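Long-range contacts in 11S globulin (PDB 5WXU), which probably serves as a seed storage protein, a hexameric nutrient reservoir, and binds the plant hormone auxin: residues Ile58-Gly63 with Arg255-Arg260; Val159-Ala164 with Tyr321-Leu326; Ile325-Gln330 with Thr410-Lys415. One frame throughout, in Å; residues are numbered along the deposited sequence. Where two conformers were deposited one is given.

Contact 1 of 3, residues Ile58-Gly63 with Arg255-Arg260; sequences IQHEAG and RGYMVR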
ATOM      1  N   ILE B  58      31.323  -4.839 -30.170  1.00 29.86           N
ATOM      2  CA  ILE B  58      30.623  -5.582 -31.204  1.00 28.64           C
ATOM      3  C   ILE B  58      30.209  -4.651 -32.313  1.00 30.00           C
ATOM      4  O   ILE B  58      29.432  -3.667 -32.096  1.00 27.03           O
ATOM      5  CB  ILE B  58      29.385  -6.259 -30.657  1.00 31.23           C
ATOM      6  CG1 ILE B  58      29.772  -7.195 -29.497  1.00 37.28           C
ATOM      7  CG2 ILE B  58      28.644  -7.000 -31.757  1.00 27.20           C
ATOM      8  CD1 ILE B  58      28.576  -7.589 -28.683  1.00 39.89           C
ATOM      9  N   GLN B  59      30.654  -4.987 -33.526  0.81 29.11           N
ATOM     10  CA  GLN B  59      30.231  -4.270 -34.733  0.81 30.22           C
ATOM     11  C   GLN B  59      28.906  -4.667 -35.367  0.81 27.31           C
ATOM     12  O   GLN B  59      28.618  -5.837 -35.596  0.81 29.75           O
ATOM     13  CB  GLN B  59      31.296  -4.459 -35.840  0.81 33.27           C
ATOM     14  CG  GLN B  59      32.449  -3.509 -35.737  0.81 36.86           C
ATOM     15  CD  GLN B  59      32.023  -2.059 -35.921  0.81 37.84           C
ATOM     16  OE1 GLN B  59      31.054  -1.712 -36.620  0.81 45.75           O
ATOM     17  NE2 GLN B  59      32.721  -1.212 -35.247  0.81 49.25           N
ATOM     18  N   HIS B  60      28.117  -3.700 -35.735  1.00 22.05           N
ATOM     19  CA  HIS B  60      26.970  -3.984 -36.556  1.00 22.82           C
ATOM     20  C   HIS B  60      27.100  -3.238 -37.857  1.00 24.14           C
ATOM     21  O   HIS B  60      27.973  -2.374 -37.996  1.00 27.09           O
ATOM     22  CB  HIS B  60      25.649  -3.565 -35.796  1.00 22.40           C
ATOM     23  CG  HIS B  60      25.653  -3.944 -34.337  1.00 21.23           C
ATOM     24  ND1 HIS B  60      25.502  -5.244 -33.907  1.00 21.48           N
ATOM     25  CD2 HIS B  60      25.797  -3.192 -33.209  1.00 21.81           C
ATOM     26  CE1 HIS B  60      25.610  -5.286 -32.588  1.00 20.41           C
ATOM     27  NE2 HIS B  60      25.809  -4.065 -32.140  1.00 20.75           N
ATOM     28  N   GLU B  61      26.137  -3.420 -38.735  1.00 24.52           N
ATOM     29  CA  GLU B  61      26.116  -2.664 -39.952  1.00 23.03           C
ATOM     30  C   GLU B  61      26.009  -1.176 -39.702  1.00 25.69           C
ATOM     31  O   GLU B  61      26.720  -0.386 -40.327  1.00 24.54           O
ATOM     32  CB  GLU B  61      24.938  -3.080 -40.784  1.00 24.46           C
ATOM     33  CG  GLU B  61      24.749  -2.229 -42.002  1.00 25.94           C
ATOM     34  CD  GLU B  61      23.655  -2.657 -42.883  1.00 29.37           C
ATOM     35  OE1 GLU B  61      22.468  -2.411 -42.580  1.00 28.97           O
ATOM     36  OE2 GLU B  61      24.006  -3.175 -43.963  1.00 34.63           O
ATOM     37  N   ALA B  62      25.137  -0.795 -38.750  1.00 22.10           N
ATOM     38  CA  ALA B  62      24.749   0.561 -38.529  1.00 21.83           C
ATOM     39  C   ALA B  62      25.093   1.103 -37.131  1.00 21.10           C
ATOM     40  O   ALA B  62      24.455   2.050 -36.646  1.00 23.75           O
ATOM     41  CB  ALA B  62      23.294   0.740 -38.837  1.00 22.89           C
ATOM     42  N   GLY B  63      26.132   0.572 -36.559  1.00 21.12           N
ATOM     43  CA  GLY B  63      26.642   1.058 -35.303  1.00 22.61           C
ATOM     44  C   GLY B  63      27.452  -0.005 -34.643  1.00 23.87           C
ATOM     45  O   GLY B  63      27.824  -0.967 -35.301  1.00 25.50           O
ATOM     46  N   ARG B 255      23.800  -8.522 -40.971  1.00 26.73           N
ATOM     47  CA  ARG B 255      23.952  -7.083 -40.667  1.00 25.82           C
ATOM     48  C   ARG B 255      24.191  -6.777 -39.184  1.00 25.24           C
ATOM     49  O   ARG B 255      24.368  -5.606 -38.805  1.00 29.24           O
ATOM     50  CB  ARG B 255      22.730  -6.355 -41.154  1.00 24.68           C
ATOM     51  CG  ARG B 255      22.624  -6.349 -42.690  1.00 26.40           C
ATOM     52  CD  ARG B 255      21.383  -5.725 -43.188  1.00 27.31           C
ATOM     53  NE  ARG B 255      20.189  -6.443 -42.720  1.00 27.00           N
ATOM     54  CZ  ARG B 255      18.964  -5.934 -42.638  1.00 25.18           C
ATOM     55  NH1 ARG B 255      18.676  -4.687 -43.011  1.00 26.78           N
ATOM     56  NH2 ARG B 255      18.009  -6.683 -42.166  1.00 28.32           N
ATOM     57  N   GLY B 256      24.210  -7.785 -38.344  1.00 25.55           N
ATOM     58  CA  GLY B 256      24.330  -7.543 -36.918  1.00 25.25           C
ATOM     59  C   GLY B 256      22.956  -7.108 -36.407  1.00 26.90           C
ATOM     60  O   GLY B 256      21.900  -7.502 -36.926  1.00 24.75           O
ATOM     61  N   TYR B 257      22.979  -6.308 -35.351  1.00 22.55           N
ATOM     62  CA  TYR B 257      21.721  -5.985 -34.648  1.00 21.55           C
ATOM     63  C   TYR B 257      21.389  -4.523 -34.679  1.00 21.49           C
ATOM     64  O   TYR B 257      20.502  -4.045 -33.960  1.00 19.35           O
ATOM     65  CB  TYR B 257      21.827  -6.503 -33.202  1.00 21.67           C
ATOM     66  CG  TYR B 257      21.967  -7.988 -33.141  1.00 20.91           C
ATOM     67  CD1 TYR B 257      23.188  -8.602 -33.203  1.00 23.21           C
ATOM     68  CD2 TYR B 257      20.850  -8.780 -33.107  1.00 20.66           C
ATOM     69  CE1 TYR B 257      23.256  -9.988 -33.229  1.00 24.45           C
ATOM     70  CE2 TYR B 257      20.917 -10.148 -33.072  1.00 20.18           C
ATOM     71  CZ  TYR B 257      22.123 -10.749 -33.103  1.00 25.26           C
ATOM     72  OH  TYR B 257      22.126 -12.138 -33.091  1.00 25.26           O
ATOM     73  N   MET B 258      22.086  -3.764 -35.533  1.00 21.01           N
ATOM     74  CA  MET B 258      21.703  -2.407 -35.867  1.00 19.42           C
ATOM     75  C   MET B 258      21.797  -2.330 -37.390  1.00 19.90           C
ATOM     76  O   MET B 258      22.871  -2.647 -37.930  1.00 20.76           O
ATOM     77  CB  MET B 258      22.619  -1.342 -35.262  1.00 22.36           C
ATOM     78  CG  MET B 258      22.768  -1.341 -33.756  1.00 23.06           C
ATOM     79  SD  MET B 258      23.942  -0.093 -33.262  1.00 22.34           S
ATOM     80  CE  MET B 258      24.093  -0.355 -31.479  1.00 24.76           C
ATOM     81  N   VAL B 259      20.687  -2.061 -38.038  1.00 20.09           N
ATOM     82  CA  VAL B 259      20.609  -2.044 -39.517  1.00 21.03           C
ATOM     83  C   VAL B 259      20.313  -0.665 -40.082  1.00 23.82           C
ATOM     84  O   VAL B 259      19.556   0.161 -39.517  1.00 24.54           O
ATOM     85  CB  VAL B 259      19.591  -3.033 -40.019  1.00 20.80           C
ATOM     86  CG1 VAL B 259      19.911  -4.419 -39.477  1.00 24.15           C
ATOM     87  CG2 VAL B 259      18.151  -2.631 -39.693  1.00 22.38           C
ATOM     88  N   ARG B 260      20.869  -0.397 -41.269  1.00 25.38           N
ATOM     89  CA  ARG B 260      20.649   0.853 -41.938  1.00 26.01           C
ATOM     90  C   ARG B 260      19.341   0.880 -42.628  1.00 22.27           C
ATOM     91  O   ARG B 260      19.018  -0.025 -43.353  1.00 23.71           O
ATOM     92  CB  ARG B 260      21.710   1.073 -43.010  1.00 29.97           C
ATOM     93  CG  ARG B 260      21.488   2.400 -43.749  1.00 37.24           C
ATOM     94  CD  ARG B 260      22.804   3.105 -44.069  1.00 46.48           C
ATOM     95  NE  ARG B 260      23.447   3.576 -42.839  1.00 54.85           N
ATOM     96  CZ  ARG B 260      24.543   3.059 -42.268  1.00 60.65           C
ATOM     97  NH1 ARG B 260      25.201   2.018 -42.800  1.00 62.43           N
ATOM     98  NH2 ARG B 260      24.994   3.600 -41.133  1.00 55.92           N
TER
HETATM   99  O   HOH W   1      20.408  -2.644 -44.079  1.00 28.70           O
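Glu-61 and Arg-255 lie side by side and point the same way. Their flat ends are turned 83° apart. The carboxylate rests against the methylenes of the arginine, with OE1 of Glu-61 3.5 Å from CD of Arg-255. Their charged ends do not pair directly. A water accepts from NH1 of Arg-255 and lies within bonding reach of OE1 of Glu-61 and O of Arg-260. Arg-255 has its salt bridge with Asp-253, and its NH2 binds Asn-436 O of the second subunit. Glu-61 is stretched out, CG trans to the backbone N (chi1 173°), and carries OE1 to the backbone of the other segment. There N of Arg-260 gives it a nearly straight bond of 2.9 Å, on the anti side of the carboxylate.

His-60 and Met-258 cross at a slant. CG of Met-258 is 3.6 Å from CD2 of His-60, and the sulfur sits oblique to the ring. NE2 of His-60 is bonded to Ser-65 OG. CA of Gly-256 lies in the ring plane, at its edge. The methyl of Ala-62 lies over one face of the Arg-260 guanidinium, which forms a salt bridge with Glu-88.

Two backbone bonds tie the turn down. N of Glu-61 reaches O of Arg-255 at 2.8 Å, and N of Ala-62 reaches O of Met-258 at 3.0 Å. His-60 N bonds Gly-63 O, closing the turn on itself. This is a tight beta-hairpin turn between strands 56-60 and 63-67, packed on strand 258-260. That strand pairs with 91-98, so the turn joins both sheets of the N-terminal cupin barrel.

Contact 2 of 3, residues Val159-Ala164 with Tyr321-Leu326; sequences VIALPA and YNLPIL. With PO4 (phosphate ion), chain O.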
ATOM      1  N   VAL B 159      16.731  10.065 -19.530  1.00 19.40           N
ATOM      2  CA  VAL B 159      17.004   8.871 -18.843  1.00 19.23           C
ATOM      3  C   VAL B 159      15.727   8.108 -19.004  1.00 18.55           C
ATOM      4  O   VAL B 159      14.656   8.579 -18.627  1.00 19.25           O
ATOM      5  CB  VAL B 159      17.320   9.086 -17.371  1.00 19.02           C
ATOM      6  CG1 VAL B 159      17.540   7.762 -16.700  1.00 19.57           C
ATOM      7  CG2 VAL B 159      18.568   9.919 -17.205  1.00 20.99           C
ATOM      8  N   ILE B 160      15.837   6.890 -19.518  1.00 17.73           N
ATOM      9  CA  ILE B 160      14.674   6.077 -19.879  1.00 18.59           C
ATOM     10  C   ILE B 160      14.704   4.826 -19.003  1.00 17.56           C
ATOM     11  O   ILE B 160      15.741   4.216 -18.839  1.00 18.23           O
ATOM     12  CB  ILE B 160      14.776   5.591 -21.358  1.00 19.05           C
ATOM     13  CG1 ILE B 160      14.940   6.754 -22.348  1.00 22.37           C
ATOM     14  CG2 ILE B 160      13.611   4.735 -21.806  1.00 20.12           C
ATOM     15  CD1 ILE B 160      15.890   6.443 -23.499  1.00 21.20           C
ATOM     16  N   ALA B 161      13.565   4.425 -18.476  1.00 15.05           N
ATOM     17  CA  ALA B 161      13.469   3.339 -17.562  1.00 15.47           C
ATOM     18  C   ALA B 161      12.635   2.271 -18.131  1.00 16.88           C
ATOM     19  O   ALA B 161      11.433   2.517 -18.428  1.00 18.56           O
ATOM     20  CB  ALA B 161      12.836   3.825 -16.229  1.00 17.51           C
ATOM     21  N   LEU B 162      13.174   1.059 -18.235  1.00 16.54           N
ATOM     22  CA  LEU B 162      12.384  -0.067 -18.792  1.00 18.05           C
ATOM     23  C   LEU B 162      12.436  -1.318 -17.948  1.00 16.42           C
ATOM     24  O   LEU B 162      13.499  -1.726 -17.496  1.00 17.89           O
ATOM     25  CB  LEU B 162      12.944  -0.423 -20.169  1.00 20.32           C
ATOM     26  CG  LEU B 162      12.772   0.647 -21.268  1.00 23.69           C
ATOM     27  CD1 LEU B 162      13.453   0.339 -22.589  1.00 29.88           C
ATOM     28  CD2 LEU B 162      11.321   0.894 -21.531  1.00 25.85           C
ATOM     29  N   PRO B 163      11.296  -1.996 -17.743  1.00 17.33           N
ATOM     30  CA  PRO B 163      11.300  -3.254 -17.043  1.00 17.03           C
ATOM     31  C   PRO B 163      11.957  -4.380 -17.823  1.00 17.19           C
ATOM     32  O   PRO B 163      12.002  -4.400 -19.093  1.00 16.94           O
ATOM     33  CB  PRO B 163       9.799  -3.560 -16.840  1.00 17.62           C
ATOM     34  CG  PRO B 163       9.142  -2.240 -17.043  1.00 19.43           C
ATOM     35  CD  PRO B 163       9.930  -1.554 -18.055  1.00 17.66           C
ATOM     36  N   ALA B 164      12.277  -5.417 -17.061  1.00 17.18           N
ATOM     37  CA  ALA B 164      12.630  -6.716 -17.625  1.00 15.34           C
ATOM     38  C   ALA B 164      11.482  -7.270 -18.422  1.00 15.50           C
ATOM     39  O   ALA B 164      10.302  -7.101 -18.063  1.00 15.86           O
ATOM     40  CB  ALA B 164      13.039  -7.737 -16.555  1.00 16.53           C
ATOM     41  N   TYR B 321       9.572   9.984  -6.875  1.00 17.21           N
ATOM     42  CA  TYR B 321       8.757  11.181  -6.659  1.00 16.98           C
ATOM     43  C   TYR B 321       8.597  12.046  -7.920  1.00 18.53           C
ATOM     44  O   TYR B 321       7.878  13.045  -7.946  1.00 19.20           O
ATOM     45  CB  TYR B 321       9.283  12.009  -5.517  1.00 18.94           C
ATOM     46  CG  TYR B 321       9.139  11.373  -4.190  1.00 19.31           C
ATOM     47  CD1 TYR B 321       7.893  11.249  -3.593  1.00 29.93           C
ATOM     48  CD2 TYR B 321      10.239  11.013  -3.466  1.00 21.76           C
ATOM     49  CE1 TYR B 321       7.770  10.696  -2.332  1.00 30.76           C
ATOM     50  CE2 TYR B 321      10.132  10.459  -2.208  1.00 22.49           C
ATOM     51  CZ  TYR B 321       8.895  10.322  -1.641  1.00 27.73           C
ATOM     52  OH  TYR B 321       8.775   9.755  -0.375  1.00 29.93           O
ATOM     53  N   ASN B 322       9.309  11.663  -8.982  1.00 17.67           N
ATOM     54  CA  ASN B 322       9.365  12.316 -10.267  1.00 19.88           C
ATOM     55  C   ASN B 322       8.787  11.398 -11.318  1.00 20.29           C
ATOM     56  O   ASN B 322       7.889  11.741 -12.036  1.00 20.87           O
ATOM     57  CB  ASN B 322      10.825  12.740 -10.678  1.00 23.42           C
ATOM     58  CG  ASN B 322      11.626  13.364  -9.525  1.00 34.52           C
ATOM     59  OD1 ASN B 322      12.873  13.055  -9.253  1.00 29.32           O
ATOM     60  ND2 ASN B 322      10.936  14.270  -8.809  1.00 33.08           N
ATOM     61  N   LEU B 323       9.324  10.205 -11.403  1.00 17.93           N
ATOM     62  CA  LEU B 323       8.968   9.285 -12.451  1.00 17.78           C
ATOM     63  C   LEU B 323       8.437   8.007 -11.798  1.00 19.20           C
ATOM     64  O   LEU B 323       9.193   7.210 -11.284  1.00 18.28           O
ATOM     65  CB  LEU B 323      10.232   8.970 -13.299  1.00 17.75           C
ATOM     66  CG  LEU B 323      10.174   7.988 -14.472  1.00 19.34           C
ATOM     67  CD1 LEU B 323       9.107   8.431 -15.437  1.00 21.26           C
ATOM     68  CD2 LEU B 323      11.517   7.777 -15.108  1.00 20.51           C
ATOM     69  N   PRO B 324       7.116   7.736 -11.902  1.00 18.48           N
ATOM     70  CA  PRO B 324       6.490   6.700 -11.126  1.00 18.13           C
ATOM     71  C   PRO B 324       6.981   5.309 -11.310  1.00 16.89           C
ATOM     72  O   PRO B 324       7.094   4.563 -10.342  1.00 16.60           O
ATOM     73  CB  PRO B 324       4.974   6.798 -11.508  1.00 18.46           C
ATOM     74  CG  PRO B 324       4.838   8.109 -12.045  1.00 19.46           C
ATOM     75  CD  PRO B 324       6.146   8.642 -12.511  1.00 19.86           C
ATOM     76  N   ILE B 325       7.334   4.955 -12.548  1.00 14.77           N
ATOM     77  CA  ILE B 325       7.786   3.571 -12.867  1.00 15.23           C
ATOM     78  C   ILE B 325       9.063   3.172 -12.113  1.00 14.45           C
ATOM     79  O   ILE B 325       9.312   1.998 -11.877  1.00 14.80           O
ATOM     80  CB  ILE B 325       7.946   3.364 -14.389  1.00 16.35           C
ATOM     81  CG1 ILE B 325       7.983   1.875 -14.711  1.00 16.26           C
ATOM     82  CG2 ILE B 325       9.079   4.174 -14.957  1.00 17.85           C
ATOM     83  CD1 ILE B 325       7.980   1.604 -16.217  1.00 16.96           C
ATOM     84  N   LEU B 326       9.815   4.170 -11.681  1.00 13.66           N
ATOM     85  CA  LEU B 326      10.998   3.893 -10.854  1.00 15.23           C
ATOM     86  C   LEU B 326      10.719   3.224  -9.540  1.00 15.79           C
ATOM     87  O   LEU B 326      11.546   2.503  -9.020  1.00 16.39           O
ATOM     88  CB  LEU B 326      11.815   5.148 -10.616  1.00 16.17           C
ATOM     89  CG  LEU B 326      12.468   5.826 -11.849  1.00 16.88           C
ATOM     90  CD1 LEU B 326      13.227   7.078 -11.494  1.00 16.75           C
ATOM     91  CD2 LEU B 326      13.369   4.871 -12.649  1.00 17.78           C
TER
HETATM   92  P   PO4 O 502      11.787   9.156   1.326  1.00 34.01           P
HETATM   93  O1  PO4 O 502      10.591   8.504   0.661  1.00 30.81           O
HETATM   94  O2  PO4 O 502      12.983   9.328   0.451  1.00 32.08           O
HETATM   95  O3  PO4 O 502      11.168  10.506   1.707  1.00 43.52           O
HETATM   96  O4  PO4 O 502      12.122   8.285   2.533  1.00 40.18           O
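A small apolar patch joins the two cupin domains of the subunit here. Strand 158-162 of the N-terminal cupin meets helix 325-329 of the C-terminal one and the residues leading into it. No hydrogen bond crosses between the segments.

The methyl of Ala-161 is the common point, on which three side chains converge. CD2 of Leu-326 comes closest, 3.8 Å from CB of Ala-161. CG2 of Ile-325 stands 4.0 Å from the same CB, and CD2 of Leu-323 is at 4.3 Å. With chi1 at -163°, CG1 of Ile-325 runs on toward Pro-163 and CG2 is turned to Ala-161. CD1 of Ile-325 lies 4.1 Å from CG of Pro-163, and the two side chains cross at about a right angle. N of Leu-326 is bonded to O of Leu-323, which closes the turn that brings Leu-323 and Leu-326 to the same methyl. Leu-318 of strand 313-318 packs on both leucines.

At the far end of 321-326, phosphate O1 lies in the ring plane of Tyr-321, at its edge near OH. The ion, probably from the crystallisation liquor, comes doubtfully close. Backbone bonds from Tyr-321 reach the third subunit.

On its strand, Ala-161 bonds through its backbone to Ile-295. Its O is buried here without a partner in the model. The contact is plain helix-on-sheet packing, at the junction of the paired cupin domains of an 11S globulin.

Contact 3 of 3, residues Ile325-Gln330 with Thr410-Lys415; sequences ILRKLQ and TNDRAK. With PO4 (phosphate ion), chain O.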
ATOM      1  N   ILE B 325       7.334   4.955 -12.548  1.00 14.77           N
ATOM      2  CA  ILE B 325       7.786   3.571 -12.867  1.00 15.23           C
ATOM      3  C   ILE B 325       9.063   3.172 -12.113  1.00 14.45           C
ATOM      4  O   ILE B 325       9.312   1.998 -11.877  1.00 14.80           O
ATOM      5  CB  ILE B 325       7.946   3.364 -14.389  1.00 16.35           C
ATOM      6  CG1 ILE B 325       7.983   1.875 -14.711  1.00 16.26           C
ATOM      7  CG2 ILE B 325       9.079   4.174 -14.957  1.00 17.85           C
ATOM      8  CD1 ILE B 325       7.980   1.604 -16.217  1.00 16.96           C
ATOM      9  N   LEU B 326       9.815   4.170 -11.681  1.00 13.66           N
ATOM     10  CA  LEU B 326      10.998   3.893 -10.854  1.00 15.23           C
ATOM     11  C   LEU B 326      10.719   3.224  -9.540  1.00 15.79           C
ATOM     12  O   LEU B 326      11.546   2.503  -9.020  1.00 16.39           O
ATOM     13  CB  LEU B 326      11.815   5.148 -10.616  1.00 16.17           C
ATOM     14  CG  LEU B 326      12.468   5.826 -11.849  1.00 16.88           C
ATOM     15  CD1 LEU B 326      13.227   7.078 -11.494  1.00 16.75           C
ATOM     16  CD2 LEU B 326      13.369   4.871 -12.649  1.00 17.78           C
ATOM     17  N   ARG B 327       9.506   3.410  -8.999  1.00 16.98           N
ATOM     18  CA  ARG B 327       9.150   2.725  -7.771  1.00 18.45           C
ATOM     19  C   ARG B 327       9.107   1.224  -7.962  1.00 19.16           C
ATOM     20  O   ARG B 327       9.649   0.494  -7.163  1.00 18.20           O
ATOM     21  CB  ARG B 327       7.774   3.218  -7.310  1.00 21.85           C
ATOM     22  CG  ARG B 327       7.238   2.595  -6.049  1.00 26.72           C
ATOM     23  CD  ARG B 327       7.882   3.201  -4.877  1.00 31.44           C
ATOM     24  NE  ARG B 327       7.259   2.807  -3.624  1.00 42.39           N
ATOM     25  CZ  ARG B 327       7.849   2.957  -2.443  1.00 46.06           C
ATOM     26  NH1 ARG B 327       9.066   3.487  -2.362  1.00 51.12           N
ATOM     27  NH2 ARG B 327       7.238   2.557  -1.339  1.00 49.97           N
ATOM     28  N   LYS B 328       8.557   0.750  -9.078  1.00 16.60           N
ATOM     29  CA  LYS B 328       8.465  -0.696  -9.422  1.00 21.04           C
ATOM     30  C   LYS B 328       9.871  -1.242  -9.715  1.00 19.79           C
ATOM     31  O   LYS B 328      10.233  -2.350  -9.292  1.00 18.92           O
ATOM     32  CB  LYS B 328       7.624  -0.814 -10.704  1.00 25.02           C
ATOM     33  CG  LYS B 328       7.563  -2.155 -11.469  1.00 33.76           C
ATOM     34  CD  LYS B 328       6.779  -1.972 -12.787  1.00 39.68           C
ATOM     35  CE  LYS B 328       6.890  -3.157 -13.758  1.00 45.24           C
ATOM     36  NZ  LYS B 328       6.123  -4.364 -13.314  1.00 51.14           N
ATOM     37  N   LEU B 329      10.661  -0.418 -10.377  1.00 16.54           N
ATOM     38  CA  LEU B 329      11.999  -0.837 -10.827  1.00 17.44           C
ATOM     39  C   LEU B 329      13.078  -0.799  -9.758  1.00 16.96           C
ATOM     40  O   LEU B 329      14.137  -1.418  -9.932  1.00 18.35           O
ATOM     41  CB  LEU B 329      12.394  -0.055 -12.075  1.00 18.52           C
ATOM     42  CG  LEU B 329      11.510  -0.197 -13.312  1.00 20.10           C
ATOM     43  CD1 LEU B 329      12.233   0.548 -14.426  1.00 22.13           C
ATOM     44  CD2 LEU B 329      11.284  -1.674 -13.641  1.00 22.79           C
ATOM     45  N   GLN B 330      12.850  -0.038  -8.693  1.00 17.54           N
ATOM     46  CA  GLN B 330      13.800   0.134  -7.574  1.00 18.07           C
ATOM     47  C   GLN B 330      15.140   0.673  -8.112  1.00 18.36           C
ATOM     48  O   GLN B 330      16.193   0.203  -7.743  1.00 17.66           O
ATOM     49  CB  GLN B 330      14.015  -1.190  -6.839  1.00 19.12           C
ATOM     50  CG  GLN B 330      12.649  -1.798  -6.490  1.00 21.62           C
ATOM     51  CD  GLN B 330      12.739  -2.785  -5.364  1.00 23.74           C
ATOM     52  OE1 GLN B 330      13.706  -3.501  -5.258  1.00 24.47           O
ATOM     53  NE2 GLN B 330      11.698  -2.840  -4.527  1.00 26.71           N
ATOM     54  N   THR B 410      21.093   1.965  -7.230  1.00 16.21           N
ATOM     55  CA  THR B 410      20.339   0.687  -7.137  1.00 16.89           C
ATOM     56  C   THR B 410      19.271   0.701  -6.011  1.00 17.26           C
ATOM     57  O   THR B 410      19.087  -0.291  -5.270  1.00 19.73           O
ATOM     58  CB  THR B 410      21.251  -0.513  -6.938  1.00 16.21           C
ATOM     59  OG1 THR B 410      22.061  -0.339  -5.762  1.00 17.72           O
ATOM     60  CG2 THR B 410      22.172  -0.737  -8.054  1.00 18.23           C
ATOM     61  N   ASN B 411      18.542   1.782  -5.975  1.00 18.74           N
ATOM     62  CA  ASN B 411      17.357   1.772  -5.149  1.00 23.03           C
ATOM     63  C   ASN B 411      16.441   2.899  -5.636  1.00 21.41           C
ATOM     64  O   ASN B 411      16.826   3.914  -6.176  1.00 22.39           O
ATOM     65  CB  ASN B 411      17.724   1.878  -3.645  1.00 25.16           C
ATOM     66  CG  ASN B 411      16.857   0.955  -2.750  1.00 29.86           C
ATOM     67  OD1 ASN B 411      15.832   0.367  -3.213  1.00 32.25           O
ATOM     68  ND2 ASN B 411      17.277   0.797  -1.483  1.00 32.28           N
ATOM     69  N   ASP B 412      15.174   2.691  -5.437  1.00 23.40           N
ATOM     70  CA  ASP B 412      14.444   3.891  -5.709  0.50 24.07           C
ATOM     71  C   ASP B 412      14.602   4.651  -4.362  1.00 22.52           C
ATOM     72  O   ASP B 412      15.072   4.136  -3.251  1.00 27.48           O
ATOM     73  CB  ASP B 412      13.056   3.797  -6.375  0.50 25.40           C
ATOM     74  CG  ASP B 412      12.043   3.307  -5.464  0.50 24.37           C
ATOM     75  OD1 ASP B 412      12.394   2.259  -4.887  0.50 24.97           O
ATOM     76  OD2 ASP B 412      10.967   3.964  -5.328  0.50 21.01           O
ATOM     77  N   ARG B 413      14.407   5.887  -4.561  1.00 20.74           N
ATOM     78  CA  ARG B 413      14.633   6.864  -3.526  1.00 18.36           C
ATOM     79  C   ARG B 413      15.984   6.731  -2.855  1.00 18.79           C
ATOM     80  O   ARG B 413      16.110   6.813  -1.628  1.00 17.55           O
ATOM     81  CB  ARG B 413      13.479   6.886  -2.506  1.00 20.51           C
ATOM     82  CG  ARG B 413      12.135   7.205  -3.217  1.00 22.95           C
ATOM     83  CD  ARG B 413      10.968   7.104  -2.265  1.00 25.93           C
ATOM     84  NE  ARG B 413       9.754   7.026  -3.029  1.00 33.72           N
ATOM     85  CZ  ARG B 413       8.553   6.834  -2.505  1.00 38.73           C
ATOM     86  NH1 ARG B 413       8.403   6.764  -1.189  1.00 38.48           N
ATOM     87  NH2 ARG B 413       7.506   6.752  -3.318  1.00 42.79           N
ATOM     88  N   ALA B 414      17.007   6.529  -3.689  1.00 19.01           N
ATOM     89  CA  ALA B 414      18.359   6.475  -3.210  1.00 20.35           C
ATOM     90  C   ALA B 414      18.717   7.814  -2.525  1.00 21.15           C
ATOM     91  O   ALA B 414      18.401   8.863  -3.003  1.00 23.27           O
ATOM     92  CB  ALA B 414      19.273   6.206  -4.356  1.00 22.66           C
ATOM     93  N   LYS B 415      19.374   7.727  -1.381  1.00 20.47           N
ATOM     94  CA  LYS B 415      19.734   8.924  -0.624  1.00 23.33           C
ATOM     95  C   LYS B 415      21.196   8.797  -0.221  1.00 21.01           C
ATOM     96  O   LYS B 415      21.727   7.674  -0.139  1.00 24.97           O
ATOM     97  CB  LYS B 415      18.897   9.076   0.613  1.00 23.51           C
ATOM     98  CG  LYS B 415      17.526   9.694   0.353  1.00 26.83           C
ATOM     99  CD  LYS B 415      16.605   9.536   1.573  1.00 29.15           C
ATOM    100  CE  LYS B 415      16.035   8.127   1.758  1.00 31.61           C
ATOM    101  NZ  LYS B 415      15.007   7.627   0.774  1.00 30.68           N
TER
HETATM  102  P   PO4 O 502      11.787   9.156   1.326  1.00 34.01           P
HETATM  103  O1  PO4 O 502      10.591   8.504   0.661  1.00 30.81           O
HETATM  104  O2  PO4 O 502      12.983   9.328   0.451  1.00 32.08           O
HETATM  105  O3  PO4 O 502      11.168  10.506   1.707  1.00 43.52           O
HETATM  106  O4  PO4 O 502      12.122   8.285   2.533  1.00 40.18           O
HETATM  107  O   HOH W   2      16.095  -2.216  -4.066  1.00 34.17           O
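Charged groups make one part of the contact. In the conformer described, Arg-327 forms a long salt bridge to Asp-412, with NH1 of Arg-327 3.6 Å from OD2 of Asp-412. OD2 sits at the edge of the guanidinium, near its plane, and the two flat groups are turned 67° apart. The chain of Arg-327 bends at chi2 (78°), which turns its end toward Asp-412. OD2 of Asp-412 is also bonded to Ser-320 OG.

The guanidinium of Arg-327 lies flat on that of Arg-413. The planes differ by 17° and the centres are 4.0 Å apart. NH1 of Arg-327 stands over the centre of the Arg-413 group. The nearby carboxylate probably offsets part of the charge. Arg-413 NE bonds Ser-320 OG, and its guanidinium makes a cation-pi contact with Tyr-321.

The phosphate is bound by the second segment. NZ of Lys-415 bonds its O2 at 2.7 Å and also holds O of Arg-413. NH1 of Arg-413 bonds phosphate O1 only weakly.

Packing and water join the rest. CB of Asp-412 lies 3.3 Å from O of Leu-326. Water 2 donates to both OE1 of Gln-330 and OD1 of Asn-411. ND2 of Asn-411 bonds O of Asn-351.

Gln-330 leaves the helix with positive phi. The contact sets the end of helix 325-329 against the loop between strands 402-409 and 416-418, beside strand 332-338.

How the contacts relate
Contacts 2 and 3 are neighbours, with centres about 8 Å apart. Both include Ile-325 and Leu-326, but only Leu-326 touches in both, and they use different sides of helix 325-329. Its apolar side faces strand 158-162; another faces loop 410-415. Leu-329 extends the first side: its CD1 is 3.8 Å from CB of Ala-161. Both contacts reach the same phosphate, which Thr-289 of the third subunit also binds. Contact 1 stands apart. Its centre is about 28 Å from that of contact 2, though both reach the same sheet of the N-terminal cupin. Its centre is about 33 Å from that of contact 3, across the chain's centre. All three lie away from the auxin-binding sites.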